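Local coordinates for protein dihydrophenazinedicarboxylate synthase (Burkholderia, PDB 4HMW) that uses bound FMN and molecular oxygen to oxidise hexahydro- and tetrahydrophenazine carboxylates in the terminal steps of the biosynthesis of the antibiotic phenazine, at residues B[11-16]-B[105-110]; B[139-144]-B[170-175]; B[185-190]-B[199-204]. All blocks are in the same frame, centred on the assembly; numbering follows the deposited sequence. Where two conformers were deposited one is given.

Contact 1: residues B[11-16]-B[105-110]; sequences SLTGSV and RETGQQ. With FMN (flavin mononucleotide), chain C.
The side chain of T13 reaches across to the turn at E106 and T107. Its CB points at that turn and splits there: OG1, placed between the backbone N and the carbonyl carbon (chi1 66°), comes 3.2 Å from O of E106, a close approach without a bond, and within 3.7 Å of CG2 of T107, while CG2 lies back beside its own backbone N. At the tip, T13 OG1 donates to O of G14, 3.1 Å away, from above the carbonyl plane, a bond inside its own segment. The segments meet by packing, a water and backbone C-H...O contacts: CA of G108 approaches O of S15 at 3.4 Å, and CA of S15 approaches O of E106 at 3.4 Å. The water bridges the two segments, giving a good bond to O of E106 (2.9 Å) and a weak one to O of T13. CB of S15 packs on O of R105. On the turn, OG1 of T107 bonds OE1 of Q109 at 2.7 Å, which fixes that amide. G108, at positive phi, forms a G1 beta bulge with Q109 opposite W104. Beyond it Q110 extends to the flavin, its NE2 donating to O2' of FMN at 2.9 Å and nearly straight (171°), while its OE1 accepts from V67 N of the second subunit. R105 hydrogen-bonds R47 and E48 of that subunit. The turn thus links strands 97-104 and 109-119 of the antiparallel sheet, with the N-terminal loop that precedes helix 30-43 lying across it.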
loop_
_atom_site.group_PDB
_atom_site.type_symbol
_atom_site.label_atom_id
_atom_site.label_comp_id
_atom_site.label_asym_id
_atom_site.label_seq_id
_atom_site.Cartn_x
_atom_site.Cartn_y
_atom_site.Cartn_z
ATOM N N SER B 11 24.629 -3.326 -4.344
ATOM C CA SER B 11 23.498 -4.147 -4.798
ATOM C C SER B 11 23.888 -5.629 -4.959
ATOM O O SER B 11 24.909 -5.948 -5.596
ATOM C CB SER B 11 22.950 -3.614 -6.122
ATOM O OG SER B 11 21.955 -4.487 -6.637
ATOM N N LEU B 12 23.075 -6.529 -4.394
ATOM C CA LEU B 12 23.421 -7.962 -4.351
ATOM C C LEU B 12 22.456 -8.820 -5.173
ATOM O O LEU B 12 22.649 -10.042 -5.297
ATOM C CB LEU B 12 23.478 -8.483 -2.898
ATOM N N THR B 13 21.414 -8.195 -5.716
ATOM C CA THR B 13 20.455 -8.902 -6.573
ATOM C C THR B 13 20.050 -7.958 -7.701
ATOM O O THR B 13 20.291 -6.737 -7.644
ATOM C CB THR B 13 19.120 -9.404 -5.826
ATOM O OG1 THR B 13 18.337 -8.285 -5.379
ATOM C CG2 THR B 13 19.410 -10.309 -4.613
ATOM N N GLY B 14 19.445 -8.542 -8.728
ATOM C CA GLY B 14 18.671 -7.786 -9.681
ATOM C C GLY B 14 17.273 -7.774 -9.102
ATOM O O GLY B 14 16.980 -8.494 -8.140
ATOM N N SER B 15 16.406 -6.955 -9.669
ATOM C CA SER B 15 15.030 -6.903 -9.205
ATOM C C SER B 15 14.154 -7.809 -10.060
ATOM O O SER B 15 12.937 -7.696 -10.071
ATOM C CB SER B 15 14.557 -5.462 -9.259
ATOM O OG SER B 15 15.238 -4.795 -10.302
ATOM N N VAL B 16 14.782 -8.710 -10.815
ATOM C CA VAL B 16 14.015 -9.723 -11.547
ATOM C C VAL B 16 14.688 -11.072 -11.289
ATOM O O VAL B 16 15.886 -11.138 -10.940
ATOM C CB VAL B 16 13.940 -9.426 -13.070
ATOM C CG1 VAL B 16 12.997 -8.250 -13.379
ATOM C CG2 VAL B 16 15.341 -9.178 -13.624
ATOM N N ARG B 105 11.465 -2.976 -3.939
ATOM C CA ARG B 105 11.927 -2.612 -5.268
ATOM C C ARG B 105 13.209 -3.365 -5.625
ATOM O O ARG B 105 13.429 -3.724 -6.802
ATOM C CB ARG B 105 12.188 -1.093 -5.333
ATOM C CG ARG B 105 10.929 -0.267 -5.286
ATOM C CD ARG B 105 11.167 1.112 -4.647
ATOM N NE ARG B 105 10.083 2.074 -4.877
ATOM C CZ ARG B 105 8.977 2.116 -4.146
ATOM N NH1 ARG B 105 8.803 1.257 -3.155
ATOM N NH2 ARG B 105 8.058 3.039 -4.380
ATOM N N GLU B 106 14.048 -3.613 -4.628
ATOM C CA GLU B 106 15.380 -4.183 -4.881
ATOM C C GLU B 106 15.331 -5.617 -5.393
ATOM O O GLU B 106 16.193 -6.015 -6.152
ATOM C CB GLU B 106 16.256 -4.134 -3.615
ATOM C CG GLU B 106 16.614 -2.746 -3.137
ATOM C CD GLU B 106 15.631 -2.181 -2.106
ATOM O OE1 GLU B 106 14.439 -2.598 -2.084
ATOM O OE2 GLU B 106 16.073 -1.306 -1.306
ATOM N N THR B 107 14.317 -6.384 -4.984
ATOM C CA THR B 107 14.180 -7.766 -5.389
ATOM C C THR B 107 12.973 -8.052 -6.261
ATOM O O THR B 107 12.750 -9.195 -6.636
ATOM C CB THR B 107 14.053 -8.675 -4.177
ATOM O OG1 THR B 107 12.884 -8.288 -3.450
ATOM C CG2 THR B 107 15.283 -8.547 -3.248
ATOM N N GLY B 108 12.198 -7.032 -6.582
ATOM C CA GLY B 108 11.015 -7.250 -7.358
ATOM C C GLY B 108 10.024 -8.172 -6.690
ATOM O O GLY B 108 9.440 -9.046 -7.350
ATOM N N GLN B 109 9.760 -7.949 -5.400
ATOM C CA GLN B 109 8.827 -8.820 -4.672
ATOM C C GLN B 109 7.733 -8.023 -3.989
ATOM O O GLN B 109 7.958 -6.933 -3.470
ATOM C CB GLN B 109 9.568 -9.673 -3.595
ATOM C CG GLN B 109 10.451 -10.753 -4.177
ATOM C CD GLN B 109 11.336 -11.373 -3.109
ATOM O OE1 GLN B 109 12.152 -10.702 -2.471
ATOM N NE2 GLN B 109 11.205 -12.668 -2.924
ATOM N N GLN B 110 6.537 -8.570 -4.007
ATOM C CA GLN B 110 5.473 -7.992 -3.196
ATOM C C GLN B 110 4.795 -9.121 -2.399
ATOM O O GLN B 110 4.805 -10.281 -2.794
ATOM C CB GLN B 110 4.473 -7.119 -3.990
ATOM C CG GLN B 110 3.848 -7.742 -5.089
ATOM C CD GLN B 110 2.857 -6.862 -5.907
ATOM O OE1 GLN B 110 2.107 -6.027 -5.394
ATOM N NE2 GLN B 110 2.834 -7.118 -7.201
HETATM N N1 FMN C . -0.709 -4.648 -12.745
HETATM C C2 FMN C . -1.592 -4.011 -13.572
HETATM O O2 FMN C . -2.629 -4.555 -13.907
HETATM N N3 FMN C . -1.338 -2.731 -13.987
HETATM C C4 FMN C . -0.169 -2.101 -13.634
HETATM O O4 FMN C . 0.029 -0.938 -14.037
HETATM C C4A FMN C . 0.747 -2.754 -12.817
HETATM N N5 FMN C . 1.945 -2.151 -12.477
HETATM C C5A FMN C . 2.817 -2.831 -11.622
HETATM C C6 FMN C . 3.995 -2.218 -11.254
HETATM C C7 FMN C . 4.868 -2.846 -10.388
HETATM C C7M FMN C . 6.126 -2.141 -10.022
HETATM C C8 FMN C . 4.581 -4.121 -9.916
HETATM C C8M FMN C . 5.500 -4.812 -8.964
HETATM C C9 FMN C . 3.400 -4.739 -10.280
HETATM C C9A FMN C . 2.531 -4.117 -11.169
HETATM N N10 FMN C . 1.321 -4.735 -11.581
HETATM C C10 FMN C . 0.460 -4.042 -12.393
HETATM C "C1'" FMN C . 0.905 -6.100 -11.163
HETATM C "C2'" FMN C . 0.002 -6.051 -9.928
HETATM O "O2'" FMN C . 0.752 -5.775 -8.736
HETATM C "C3'" FMN C . -0.777 -7.352 -9.726
HETATM O "O3'" FMN C . 0.155 -8.409 -9.631
HETATM C "C4'" FMN C . -1.796 -7.589 -10.856
HETATM O "O4'" FMN C . -2.264 -6.344 -11.341
HETATM C "C5'" FMN C . -2.913 -8.524 -10.421
HETATM O "O5'" FMN C . -3.544 -8.026 -9.260
HETATM P P FMN C . -4.946 -8.607 -8.764
HETATM O O1P FMN C . -6.026 -8.091 -9.697
HETATM O O2P FMN C . -4.867 -10.139 -8.828
HETATM O O3P FMN C . -5.134 -8.050 -7.395
HETATM O O HOH W 1 17.985 -4.258 -7.546
#

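Contact 2: residues B[139-144]-B[170-175]; sequences MSSASH and PRPPRF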
loop_
_atom_site.group_PDB
_atom_site.type_symbol
_atom_site.label_atom_id
_atom_site.label_comp_id
_atom_site.label_asym_id
_atom_site.label_seq_id
_atom_site.Cartn_x
_atom_site.Cartn_y
_atom_site.Cartn_z
ATOM N N MET B 139 5.788 11.972 22.639
ATOM C CA MET B 139 5.030 12.459 21.500
ATOM C C MET B 139 3.720 11.669 21.351
ATOM O O MET B 139 2.666 12.241 21.034
ATOM C CB MET B 139 5.856 12.387 20.200
ATOM C CG MET B 139 5.133 12.993 18.974
ATOM S SD MET B 139 4.661 14.709 19.238
ATOM C CE MET B 139 6.267 15.515 19.245
ATOM N N SER B 140 3.784 10.359 21.574
ATOM C CA SER B 140 2.600 9.512 21.475
ATOM C C SER B 140 1.556 9.896 22.533
ATOM O O SER B 140 0.354 9.771 22.299
ATOM C CB SER B 140 2.952 8.037 21.643
ATOM O OG SER B 140 3.657 7.524 20.525
ATOM N N SER B 141 2.017 10.349 23.702
ATOM C CA SER B 141 1.112 10.761 24.763
ATOM C C SER B 141 0.498 12.128 24.463
ATOM O O SER B 141 -0.667 12.354 24.756
ATOM C CB SER B 141 1.826 10.839 26.097
ATOM O OG SER B 141 2.291 9.556 26.532
ATOM N N ALA B 142 1.308 13.017 23.886
ATOM C CA ALA B 142 0.915 14.392 23.592
ATOM C C ALA B 142 0.003 14.506 22.387
ATOM O O ALA B 142 -0.758 15.478 22.270
ATOM C CB ALA B 142 2.145 15.269 23.404
ATOM N N SER B 143 0.085 13.513 21.505
ATOM C CA SER B 143 -0.662 13.505 20.260
ATOM C C SER B 143 -1.872 12.577 20.297
ATOM O O SER B 143 -1.768 11.428 20.746
ATOM C CB SER B 143 0.251 13.033 19.129
ATOM O OG SER B 143 -0.497 13.035 17.909
ATOM N N HIS B 144 -3.005 13.059 19.780
ATOM C CA HIS B 144 -4.157 12.214 19.482
ATOM C C HIS B 144 -4.152 11.944 17.992
ATOM O O HIS B 144 -4.614 12.750 17.213
ATOM C CB HIS B 144 -5.467 12.885 19.920
ATOM C CG HIS B 144 -5.695 12.843 21.399
ATOM N ND1 HIS B 144 -5.127 13.749 22.268
ATOM C CD2 HIS B 144 -6.403 11.982 22.160
ATOM C CE1 HIS B 144 -5.493 13.461 23.505
ATOM N NE2 HIS B 144 -6.280 12.400 23.470
ATOM N N PRO B 170 2.797 6.761 31.690
ATOM C CA PRO B 170 1.869 5.638 31.560
ATOM C C PRO B 170 1.444 5.431 30.108
ATOM O O PRO B 170 1.475 6.353 29.291
ATOM C CB PRO B 170 0.695 6.045 32.474
ATOM C CG PRO B 170 0.698 7.549 32.448
ATOM C CD PRO B 170 2.169 7.941 32.310
ATOM N N ARG B 171 1.078 4.205 29.777
ATOM C CA ARG B 171 0.589 3.920 28.447
ATOM C C ARG B 171 -0.796 4.526 28.281
ATOM O O ARG B 171 -1.696 4.156 28.998
ATOM C CB ARG B 171 0.515 2.412 28.205
ATOM C CG ARG B 171 -0.039 2.100 26.818
ATOM C CD ARG B 171 -0.036 0.631 26.501
ATOM N NE ARG B 171 -0.869 -0.175 27.406
ATOM C CZ ARG B 171 -2.156 -0.436 27.212
ATOM N NH1 ARG B 171 -2.816 0.058 26.168
ATOM N NH2 ARG B 171 -2.792 -1.204 28.072
ATOM N N PRO B 172 -0.973 5.469 27.342
ATOM C CA PRO B 172 -2.334 5.964 27.088
ATOM C C PRO B 172 -3.228 4.822 26.633
ATOM O O PRO B 172 -2.763 4.003 25.862
ATOM C CB PRO B 172 -2.146 6.941 25.916
ATOM C CG PRO B 172 -0.698 7.273 25.881
ATOM C CD PRO B 172 0.040 6.118 26.488
ATOM N N PRO B 173 -4.489 4.774 27.078
ATOM C CA PRO B 173 -5.358 3.653 26.699
ATOM C C PRO B 173 -5.511 3.517 25.182
ATOM O O PRO B 173 -5.725 2.405 24.704
ATOM C CB PRO B 173 -6.707 3.986 27.379
ATOM C CG PRO B 173 -6.535 5.407 27.961
ATOM C CD PRO B 173 -5.085 5.629 28.130
ATOM N N ARG B 174 -5.358 4.609 24.439
ATOM C CA ARG B 174 -5.478 4.536 22.976
ATOM C C ARG B 174 -4.304 3.863 22.320
ATOM O O ARG B 174 -4.417 3.460 21.162
ATOM C CB ARG B 174 -5.691 5.917 22.354
ATOM C CG ARG B 174 -4.495 6.878 22.456
ATOM C CD ARG B 174 -4.873 8.287 22.000
ATOM N NE ARG B 174 -3.785 9.244 22.212
ATOM C CZ ARG B 174 -3.553 9.869 23.361
ATOM N NH1 ARG B 174 -4.310 9.638 24.423
ATOM N NH2 ARG B 174 -2.547 10.720 23.451
ATOM N N PHE B 175 -3.171 3.770 23.010
ATOM C CA PHE B 175 -2.027 3.091 22.395
ATOM C C PHE B 175 -2.182 1.589 22.555
ATOM O O PHE B 175 -2.093 1.054 23.669
ATOM C CB PHE B 175 -0.696 3.537 23.011
ATOM C CG PHE B 175 0.503 2.912 22.345
ATOM C CD1 PHE B 175 1.018 1.717 22.807
ATOM C CD2 PHE B 175 1.095 3.512 21.237
ATOM C CE1 PHE B 175 2.114 1.119 22.166
ATOM C CE2 PHE B 175 2.196 2.927 20.600
ATOM C CZ PHE B 175 2.700 1.741 21.062
HETATM O O HOH W 2 1.594 9.073 29.066
#
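R174 drives its guanidinium against the backbone at the C-terminal end of helix 134-142. NH2 does most of the work: it bonds O of S143 at 2.9 Å (150°) and adds weaker bonds to O of S141 at 2.8 Å and O of S140 at 3.3 Å, while NE makes a further weak bond to O of S143. The oxygen of S141 lies in the guanidinium plane, at its edge, whereas NH2 meets O of S143 from well above the carbonyl plane. Carbonyls at a helix C-terminus carry the negative end of the helix dipole, so the cation is probably favoured here. The same flat group is sandwiched. On one face the H144 ring stacks on it, planes 17° apart and centres 3.9 Å apart, with NE2 of H144 3.5 Å from NH1 of R174; on the opposite face sits CB of P172. The arginine gets there by an extended run from CG to NE; with chi1 at 68°, CG is tucked over its own backbone. R174 lies within a type I turn from P172 to F175, closed by F175 N to P172 O. Alongside, the P172 ring touches S141, CG to OG 3.8 Å, and a water donates to both S141 OG and P170 O; S141 OG is also hydrogen-bonded to O of H137, one helical turn back. S143 OG and H144 N are bonded to P215 and Q214 of the second subunit. S140 is, by similarity, a substrate-binding residue, and R174 packs on H83, another such residue. The loop from helix 152-165 thus leads into strand 175-182 alongside the end of helix 134-142, with helix 122-130 flanking P172 and S141 through W129.

Contact 3: residues B[185-190]-B[199-204]; sequences MEFWAA and LRYERD. With FMN (flavin mononucleotide), chain C.
F187 and Y201 stand on one face of the hairpin, two residues apart in register, and their rings meet obliquely: the planes are at 68°, the centroids 5.9 Å apart, and CE1 of F187 comes 3.8 Å from CD1 of Y201. Strand alternation puts both on one face; similar chi1 values (-68° and -79°) set CG of each beside its backbone N. L199, paired with F187, and M185, paired with Y201, fill in at CB level, with F187 CB and L199 CB 4.4 Å apart. The backbones run antiparallel: M185 and F187 each exchange two N-H...O bonds with Y201 and L199 respectively, F187 N to L199 O at 2.8 Å being nearly straight. E186 and R200 form the intervening non-hydrogen-bonded pair and point to the other face, where E186 OE2 is held by a salt bridge to R198, an FMN-binding residue. W188 points to that face too. Its indole leads to the flavin, with CH2 3.4 Å from the C8M methyl and NE1 3.4 Å from O3' of FMN, so this hairpin supplies part of the flavin pocket. Y201 OH ends on O of P27. Strands 184-189 and 197-204 lie between 109-119 and 207-212 in the sheet, and the phenylalanine-tyrosine face packs against helix 30-43, F187 meeting W37 edge-to-face.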
loop_
_atom_site.group_PDB
_atom_site.type_symbol
_atom_site.label_atom_id
_atom_site.label_comp_id
_atom_site.label_asym_id
_atom_site.label_seq_id
_atom_site.Cartn_x
_atom_site.Cartn_y
_atom_site.Cartn_z
ATOM N N MET B 185 -3.075 -14.745 1.493
ATOM C CA MET B 185 -1.816 -14.074 1.171
ATOM C C MET B 185 -1.399 -14.334 -0.258
ATOM O O MET B 185 -1.673 -15.369 -0.791
ATOM C CB MET B 185 -0.699 -14.555 2.088
ATOM C CG MET B 185 -0.947 -14.143 3.497
ATOM S SD MET B 185 0.341 -14.537 4.655
ATOM C CE MET B 185 1.765 -13.949 3.871
ATOM N N GLU B 186 -0.737 -13.370 -0.879
ATOM C CA GLU B 186 -0.127 -13.624 -2.176
ATOM C C GLU B 186 1.303 -13.218 -2.137
ATOM O O GLU B 186 1.671 -12.154 -1.555
ATOM C CB GLU B 186 -0.778 -12.849 -3.344
ATOM C CG GLU B 186 -0.090 -13.266 -4.698
ATOM C CD GLU B 186 -0.352 -12.377 -5.935
ATOM O OE1 GLU B 186 -1.385 -11.635 -5.987
ATOM O OE2 GLU B 186 0.483 -12.457 -6.887
ATOM N N PHE B 187 2.118 -14.065 -2.759
ATOM C CA PHE B 187 3.546 -13.832 -2.910
ATOM C C PHE B 187 3.796 -13.636 -4.388
ATOM O O PHE B 187 3.432 -14.490 -5.196
ATOM C CB PHE B 187 4.287 -15.041 -2.395
ATOM C CG PHE B 187 4.158 -15.226 -0.905
ATOM C CD1 PHE B 187 3.046 -15.871 -0.387
ATOM C CD2 PHE B 187 5.125 -14.766 -0.040
ATOM C CE1 PHE B 187 2.880 -16.025 0.951
ATOM C CE2 PHE B 187 4.973 -14.945 1.324
ATOM C CZ PHE B 187 3.836 -15.579 1.819
ATOM N N TRP B 188 4.404 -12.514 -4.743
ATOM C CA TRP B 188 4.665 -12.143 -6.150
ATOM C C TRP B 188 6.137 -11.842 -6.367
ATOM O O TRP B 188 6.724 -11.090 -5.607
ATOM C CB TRP B 188 3.857 -10.898 -6.458
ATOM C CG TRP B 188 3.865 -10.344 -7.876
ATOM C CD1 TRP B 188 2.894 -10.512 -8.806
ATOM C CD2 TRP B 188 4.853 -9.507 -8.491
ATOM N NE1 TRP B 188 3.183 -9.830 -9.954
ATOM C CE2 TRP B 188 4.367 -9.175 -9.788
ATOM C CE3 TRP B 188 6.053 -8.946 -8.062
ATOM C CZ2 TRP B 188 5.072 -8.369 -10.667
ATOM C CZ3 TRP B 188 6.740 -8.119 -8.938
ATOM C CH2 TRP B 188 6.248 -7.840 -10.221
ATOM N N ALA B 189 6.738 -12.420 -7.406
ATOM C CA ALA B 189 8.146 -12.174 -7.683
ATOM C C ALA B 189 8.328 -11.955 -9.171
ATOM O O ALA B 189 7.991 -12.798 -9.979
ATOM C CB ALA B 189 8.997 -13.310 -7.210
ATOM N N ALA B 190 8.900 -10.817 -9.511
ATOM C CA ALA B 190 9.069 -10.404 -10.904
ATOM C C ALA B 190 9.997 -11.361 -11.649
ATOM O O ALA B 190 10.963 -11.913 -11.085
ATOM C CB ALA B 190 9.651 -8.995 -10.962
ATOM N N LEU B 199 1.960 -16.711 -6.272
ATOM C CA LEU B 199 1.497 -17.806 -5.440
ATOM C C LEU B 199 0.494 -17.268 -4.455
ATOM O O LEU B 199 0.814 -16.433 -3.590
ATOM C CB LEU B 199 2.692 -18.415 -4.673
ATOM C CG LEU B 199 2.351 -19.581 -3.739
ATOM C CD1 LEU B 199 1.889 -20.823 -4.505
ATOM C CD2 LEU B 199 3.585 -19.910 -2.888
ATOM N N ARG B 200 -0.724 -17.758 -4.565
ATOM C CA ARG B 200 -1.815 -17.370 -3.681
ATOM C C ARG B 200 -2.123 -18.450 -2.652
ATOM O O ARG B 200 -2.238 -19.615 -3.000
ATOM C CB ARG B 200 -3.080 -17.068 -4.500
ATOM C CG ARG B 200 -4.325 -16.916 -3.637
ATOM C CD ARG B 200 -5.604 -16.764 -4.444
ATOM N NE ARG B 200 -5.685 -15.553 -5.227
ATOM C CZ ARG B 200 -6.493 -15.403 -6.288
ATOM N NH1 ARG B 200 -7.245 -16.422 -6.719
ATOM N NH2 ARG B 200 -6.527 -14.243 -6.950
ATOM N N TYR B 201 -2.183 -18.041 -1.387
ATOM C CA TYR B 201 -2.676 -18.866 -0.283
ATOM C C TYR B 201 -4.055 -18.396 0.152
ATOM O O TYR B 201 -4.256 -17.207 0.389
ATOM C CB TYR B 201 -1.815 -18.727 0.951
ATOM C CG TYR B 201 -0.512 -19.508 0.965
ATOM C CD1 TYR B 201 0.607 -19.046 0.273
ATOM C CD2 TYR B 201 -0.392 -20.696 1.689
ATOM C CE1 TYR B 201 1.806 -19.738 0.310
ATOM C CE2 TYR B 201 0.798 -21.405 1.717
ATOM C CZ TYR B 201 1.898 -20.909 1.023
ATOM O OH TYR B 201 3.098 -21.554 1.055
ATOM N N GLU B 202 -4.989 -19.326 0.298
ATOM C CA GLU B 202 -6.318 -18.986 0.823
ATOM C C GLU B 202 -6.680 -19.941 1.940
ATOM O O GLU B 202 -6.475 -21.137 1.808
ATOM C CB GLU B 202 -7.400 -19.104 -0.256
ATOM C CG GLU B 202 -7.362 -18.078 -1.364
ATOM C CD GLU B 202 -8.320 -18.417 -2.533
ATOM O OE1 GLU B 202 -8.022 -19.373 -3.294
ATOM O OE2 GLU B 202 -9.386 -17.743 -2.673
ATOM N N ARG B 203 -7.277 -19.425 3.012
ATOM C CA ARG B 203 -7.628 -20.285 4.130
ATOM C C ARG B 203 -8.727 -21.217 3.700
ATOM O O ARG B 203 -9.639 -20.823 2.996
ATOM C CB ARG B 203 -8.035 -19.492 5.387
ATOM C CG ARG B 203 -7.853 -20.302 6.662
ATOM C CD ARG B 203 -8.283 -19.500 7.885
ATOM N NE ARG B 203 -8.758 -20.336 8.993
ATOM C CZ ARG B 203 -8.957 -19.896 10.235
ATOM N NH1 ARG B 203 -9.383 -20.724 11.178
ATOM N NH2 ARG B 203 -8.713 -18.626 10.550
ATOM N N ASP B 204 -8.611 -22.459 4.153
ATOM C CA ASP B 204 -9.537 -23.526 3.816
ATOM C C ASP B 204 -9.795 -24.359 5.082
ATOM O O ASP B 204 -9.240 -25.441 5.270
ATOM C CB ASP B 204 -8.927 -24.373 2.692
ATOM C CG ASP B 204 -9.785 -25.550 2.320
ATOM O OD1 ASP B 204 -10.999 -25.519 2.628
ATOM O OD2 ASP B 204 -9.231 -26.511 1.730
HETATM N N1 FMN C . -0.709 -4.648 -12.745
HETATM C C2 FMN C . -1.592 -4.011 -13.572
HETATM O O2 FMN C . -2.629 -4.555 -13.907
HETATM N N3 FMN C . -1.338 -2.731 -13.987
HETATM C C4 FMN C . -0.169 -2.101 -13.634
HETATM O O4 FMN C . 0.029 -0.938 -14.037
HETATM C C4A FMN C . 0.747 -2.754 -12.817
HETATM N N5 FMN C . 1.945 -2.151 -12.477
HETATM C C5A FMN C . 2.817 -2.831 -11.622
HETATM C C6 FMN C . 3.995 -2.218 -11.254
HETATM C C7 FMN C . 4.868 -2.846 -10.388
HETATM C C7M FMN C . 6.126 -2.141 -10.022
HETATM C C8 FMN C . 4.581 -4.121 -9.916
HETATM C C8M FMN C . 5.500 -4.812 -8.964
HETATM C C9 FMN C . 3.400 -4.739 -10.280
HETATM C C9A FMN C . 2.531 -4.117 -11.169
HETATM N N10 FMN C . 1.321 -4.735 -11.581
HETATM C C10 FMN C . 0.460 -4.042 -12.393
HETATM C "C1'" FMN C . 0.905 -6.100 -11.163
HETATM C "C2'" FMN C . 0.002 -6.051 -9.928
HETATM O "O2'" FMN C . 0.752 -5.775 -8.736
HETATM C "C3'" FMN C . -0.777 -7.352 -9.726
HETATM O "O3'" FMN C . 0.155 -8.409 -9.631
HETATM C "C4'" FMN C . -1.796 -7.589 -10.856
HETATM O "O4'" FMN C . -2.264 -6.344 -11.341
HETATM C "C5'" FMN C . -2.913 -8.524 -10.421
HETATM O "O5'" FMN C . -3.544 -8.026 -9.260
HETATM P P FMN C . -4.946 -8.607 -8.764
HETATM O O1P FMN C . -6.026 -8.091 -9.697
HETATM O O2P FMN C . -4.867 -10.139 -8.828
HETATM O O3P FMN C . -5.134 -8.050 -7.395
#

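In the fold
Along the chain the contacts come in series, contact 1 closing before contact 2 opens and contact 2 before contact 3. Contacts 1 and 3 are neighbours, with centres 18 Å apart: strands 109-119 and 184-189 pair in the antiparallel sheet, G108 and Q110 probably hydrogen-bond A190 and W188, and both contacts touch the same FMN. Contact 2 lies on the opposite side of the chain's centre, its centre 38 Å from contact 1 and 36 Å from contact 3. The FMN of contacts 1 and 3 is also held by S146 and K88 of the second subunit, so its site is shared between the two; all three contacts reach that subunit.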